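Local coordinates for putative aldolase (Bacteroides vulgatus ATCC 8482, PDB 3DXI), which is a putative aldolase of undetermined function, built as a TIM barrel related to the HMGL-like family, at residues R69-E82 / L94-I108. Residues are numbered along the deposited sequence; the frame is centred on the assembly and turned at random.
Sequences RNISTKKIAIMLNE and LLPIIGLVDMIRIAI
R69, near the end of helix 62-71, grips D102 end-on with two nitrogens. R69 NH1 bonds D102 OD2 on its syn side at 2.8 Å. R69 NH2 meets D102 OD1 from above the carboxylate plane at 2.9 Å. The two flat groups are turned 64° apart. CG of R69 stands anti to the backbone N (chi1 179°), and bends at chi2 and chi3 bring the guanidinium round to D102. L100 O lies over one guanidinium face. CB and CG of K75 pass across the carboxylate of D102 at about a right angle, while its NZ pairs with E129. The N-H of I76 takes the anti lone pair of D102 OD2 at 2.7 Å. I76 O accepts from both D102 N and M103 N.

Strands 75-81 and 103-108 then run parallel. They belong to the right-handed beta-alpha-beta unit 75-81, 90-94, 103-108 of the TIM barrel. I78 N bonds M103 O, and I78 O accepts from R105 N in a nearly straight bond (171°). The ladder continues through L80 to E82 N, which bonds A107 O. I78 lies side by side with I104, CG1 to CD1 at 3.7 Å. Its CG2 touches V101 CG2, the two side chains crossing at about a right angle. On the other face of the sheet, selenomethionine M79 sets SE against A107 CB at 4.0 Å. L80 CD1 meets L94 CD1 tip to tip and also touches I104 CG2 at 3.7 Å.

R105 shares the M79 face and pairs with E42 and D216. I78, L80, I104 and L94 form an apolar layer on the outer face, where I123 of helix 113-124 reaches L94 and I106. Three N-H groups tie D102 to helix 62-71 and the start of strand 75-81. They would probably stabilise its charged form.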
# COMPACT_ATOMS: atom_id res chain seq x y z
N ARG A 69 10.24 10.15 30.04
CA ARG A 69 11.59 9.65 30.25
C ARG A 69 11.61 8.66 31.41
O ARG A 69 12.43 7.73 31.45
CB ARG A 69 12.55 10.81 30.54
CG ARG A 69 13.96 10.36 30.81
CD ARG A 69 14.48 9.54 29.64
NE ARG A 69 15.59 10.21 28.97
CZ ARG A 69 16.13 9.83 27.81
NH1 ARG A 69 15.66 8.77 27.17
NH2 ARG A 69 17.14 10.52 27.31
N ASN A 70 10.70 8.86 32.36
CA ASN A 70 10.60 8.01 33.52
C ASN A 70 10.07 6.61 33.20
O ASN A 70 10.57 5.62 33.72
CB ASN A 70 9.68 8.68 34.54
CG ASN A 70 10.29 8.74 35.92
OD1 ASN A 70 11.49 8.99 36.07
ND2 ASN A 70 9.46 8.53 36.94
N ILE A 71 9.08 6.54 32.32
CA ILE A 71 8.47 5.26 31.96
C ILE A 71 8.96 4.61 30.67
O ILE A 71 8.71 3.42 30.46
CB ILE A 71 6.93 5.38 31.91
CG1 ILE A 71 6.51 6.50 30.96
CG2 ILE A 71 6.38 5.64 33.31
CD1 ILE A 71 5.01 6.59 30.72
N SER A 72 9.64 5.36 29.81
CA SER A 72 10.14 4.79 28.55
C SER A 72 11.57 4.24 28.69
O SER A 72 12.42 4.85 29.34
CB SER A 72 10.13 5.85 27.44
OG SER A 72 10.72 5.35 26.25
N THR A 73 11.81 3.08 28.08
CA THR A 73 13.13 2.46 28.10
C THR A 73 13.86 2.69 26.76
O THR A 73 14.96 2.18 26.55
CB THR A 73 13.04 0.94 28.33
OG1 THR A 73 12.34 0.34 27.23
CG2 THR A 73 12.29 0.64 29.63
N LYS A 74 13.24 3.46 25.87
CA LYS A 74 13.84 3.73 24.56
C LYS A 74 14.38 5.15 24.45
O LYS A 74 14.24 5.95 25.37
CB LYS A 74 12.80 3.48 23.46
CG LYS A 74 12.13 2.12 23.57
CD LYS A 74 13.16 0.99 23.56
CE LYS A 74 12.50 -0.38 23.57
NZ LYS A 74 11.58 -0.59 22.40
N LYS A 75 15.03 5.46 23.33
CA LYS A 75 15.57 6.79 23.14
C LYS A 75 14.45 7.74 22.73
O LYS A 75 13.53 7.36 22.00
CB LYS A 75 16.70 6.78 22.10
CG LYS A 75 18.01 6.21 22.66
CD LYS A 75 19.14 6.30 21.66
CE LYS A 75 20.48 6.00 22.30
NZ LYS A 75 21.61 6.26 21.36
N ILE A 76 14.52 8.98 23.22
CA ILE A 76 13.49 9.97 22.94
C ILE A 76 14.01 11.12 22.08
O ILE A 76 15.13 11.60 22.26
CB ILE A 76 12.93 10.56 24.25
CG1 ILE A 76 12.37 9.45 25.14
CG2 ILE A 76 11.85 11.60 23.96
CD1 ILE A 76 11.16 8.76 24.55
N ALA A 77 13.18 11.55 21.14
CA ALA A 77 13.55 12.65 20.26
C ALA A 77 12.40 13.64 20.14
O ALA A 77 11.24 13.30 20.36
CB ALA A 77 13.91 12.12 18.88
N ILE A 78 12.75 14.88 19.81
CA ILE A 78 11.75 15.91 19.56
C ILE A 78 12.25 16.56 18.27
O ILE A 78 13.41 16.40 17.89
CB ILE A 78 11.66 16.98 20.70
CG1 ILE A 78 12.95 17.80 20.80
CG2 ILE A 78 11.29 16.30 22.02
CD1 ILE A 78 12.99 18.99 19.86
N MSE A 79 11.37 17.28 17.58
CA MSE A 79 11.75 17.92 16.33
C MSE A 79 11.66 19.43 16.39
O MSE A 79 10.83 19.99 17.12
CB MSE A 79 10.87 17.38 15.20
CG MSE A 79 11.04 18.10 13.87
SE MSE A 79 10.12 17.21 12.42
CE MSE A 79 11.51 15.95 11.95
N LEU A 80 12.52 20.08 15.62
CA LEU A 80 12.56 21.54 15.50
C LEU A 80 12.44 21.87 14.02
O LEU A 80 13.06 21.22 13.18
CB LEU A 80 13.90 22.09 15.99
CG LEU A 80 14.28 22.04 17.47
CD1 LEU A 80 15.69 22.60 17.64
CD2 LEU A 80 13.28 22.85 18.29
N ASN A 81 11.64 22.88 13.70
CA ASN A 81 11.49 23.31 12.31
C ASN A 81 12.60 24.34 12.07
O ASN A 81 12.58 25.43 12.64
CB ASN A 81 10.12 23.95 12.08
CG ASN A 81 8.98 22.92 12.07
OD1 ASN A 81 7.87 23.21 12.50
ND2 ASN A 81 9.26 21.73 11.55
N GLU A 82 13.56 23.99 11.21
CA GLU A 82 14.70 24.86 10.89
C GLU A 82 14.29 26.28 10.47
O GLU A 82 14.87 27.26 10.94
CB GLU A 82 15.54 24.21 9.79
CG GLU A 82 16.92 24.81 9.57
CD GLU A 82 16.89 26.13 8.83
OE1 GLU A 82 16.10 26.26 7.87
OE2 GLU A 82 17.68 27.02 9.20
N LEU A 94 15.95 24.17 23.82
CA LEU A 94 16.59 22.92 24.21
C LEU A 94 17.23 22.82 25.59
O LEU A 94 17.25 21.75 26.19
CB LEU A 94 17.64 22.55 23.15
CG LEU A 94 17.08 22.48 21.72
CD1 LEU A 94 18.17 22.11 20.73
CD2 LEU A 94 15.97 21.47 21.67
N LEU A 95 17.76 23.93 26.09
CA LEU A 95 18.42 23.93 27.39
C LEU A 95 17.56 23.28 28.49
O LEU A 95 18.06 22.48 29.28
CB LEU A 95 18.78 25.36 27.79
CG LEU A 95 20.06 25.58 28.60
CD1 LEU A 95 21.27 25.14 27.79
CD2 LEU A 95 20.17 27.05 28.97
N PRO A 96 16.25 23.59 28.53
CA PRO A 96 15.41 22.99 29.57
C PRO A 96 15.23 21.47 29.47
O PRO A 96 14.83 20.83 30.44
CB PRO A 96 14.08 23.72 29.41
CG PRO A 96 14.49 25.06 28.83
CD PRO A 96 15.53 24.66 27.81
N ILE A 97 15.53 20.89 28.30
CA ILE A 97 15.33 19.46 28.13
C ILE A 97 16.59 18.59 28.09
O ILE A 97 16.53 17.43 27.72
CB ILE A 97 14.49 19.16 26.85
CG1 ILE A 97 15.30 19.51 25.60
CG2 ILE A 97 13.20 19.96 26.88
CD1 ILE A 97 14.54 19.27 24.30
N ILE A 98 17.73 19.15 28.48
CA ILE A 98 18.95 18.35 28.48
C ILE A 98 18.74 17.16 29.41
O ILE A 98 18.10 17.29 30.46
CB ILE A 98 20.17 19.17 28.96
CG1 ILE A 98 19.82 19.91 30.25
CG2 ILE A 98 20.59 20.16 27.88
CD1 ILE A 98 20.95 20.79 30.80
N GLY A 99 19.24 16.00 29.01
CA GLY A 99 19.08 14.81 29.84
C GLY A 99 17.74 14.13 29.70
O GLY A 99 17.59 12.96 30.05
N LEU A 100 16.74 14.85 29.20
CA LEU A 100 15.41 14.28 29.04
C LEU A 100 15.19 13.76 27.62
O LEU A 100 14.43 12.81 27.41
CB LEU A 100 14.34 15.32 29.38
CG LEU A 100 14.39 15.87 30.81
CD1 LEU A 100 13.32 16.94 31.00
CD2 LEU A 100 14.19 14.73 31.80
N VAL A 101 15.85 14.39 26.66
CA VAL A 101 15.72 14.01 25.26
C VAL A 101 17.08 13.63 24.69
O VAL A 101 18.07 14.34 24.89
CB VAL A 101 15.11 15.16 24.44
CG1 VAL A 101 15.16 14.85 22.94
CG2 VAL A 101 13.66 15.38 24.90
N ASP A 102 17.12 12.50 23.98
CA ASP A 102 18.34 11.99 23.39
C ASP A 102 18.73 12.64 22.08
O ASP A 102 19.89 13.02 21.89
CB ASP A 102 18.20 10.48 23.16
CG ASP A 102 17.94 9.73 24.45
OD1 ASP A 102 18.90 9.60 25.25
OD2 ASP A 102 16.79 9.29 24.67
N MSE A 103 17.76 12.79 21.19
CA MSE A 103 18.02 13.36 19.89
C MSE A 103 17.11 14.51 19.49
O MSE A 103 15.91 14.51 19.79
CB MSE A 103 17.92 12.27 18.83
CG MSE A 103 18.08 12.77 17.40
SE MSE A 103 17.71 11.36 16.12
CE MSE A 103 19.46 10.51 16.09
N ILE A 104 17.70 15.48 18.80
CA ILE A 104 16.98 16.63 18.31
C ILE A 104 16.99 16.50 16.80
O ILE A 104 18.05 16.53 16.17
CB ILE A 104 17.69 17.95 18.68
CG1 ILE A 104 17.91 18.03 20.20
CG2 ILE A 104 16.87 19.14 18.19
CD1 ILE A 104 16.63 17.98 21.03
N ARG A 105 15.81 16.31 16.20
CA ARG A 105 15.74 16.19 14.75
C ARG A 105 15.34 17.55 14.21
O ARG A 105 14.55 18.26 14.82
CB ARG A 105 14.72 15.15 14.33
CG ARG A 105 15.04 13.75 14.78
CD ARG A 105 13.93 12.85 14.34
NE ARG A 105 14.29 12.04 13.19
CZ ARG A 105 13.41 11.43 12.40
NH1 ARG A 105 12.11 11.55 12.62
NH2 ARG A 105 13.85 10.66 11.43
N ILE A 106 15.90 17.90 13.05
CA ILE A 106 15.62 19.18 12.43
C ILE A 106 14.93 19.00 11.08
O ILE A 106 15.45 18.30 10.21
CB ILE A 106 16.94 19.95 12.20
CG1 ILE A 106 17.74 19.99 13.51
CG2 ILE A 106 16.65 21.36 11.70
CD1 ILE A 106 19.15 20.55 13.38
N ALA A 107 13.76 19.60 10.92
CA ALA A 107 13.04 19.52 9.64
C ALA A 107 13.70 20.57 8.77
O ALA A 107 13.59 21.76 9.05
CB ALA A 107 11.56 19.83 9.83
N ILE A 108 14.36 20.12 7.71
CA ILE A 108 15.10 21.00 6.82
C ILE A 108 14.73 20.98 5.34
O ILE A 108 14.54 19.92 4.75
CB ILE A 108 16.61 20.68 6.91
CG1 ILE A 108 17.06 20.66 8.37
CG2 ILE A 108 17.41 21.70 6.10
CD1 ILE A 108 18.43 20.06 8.58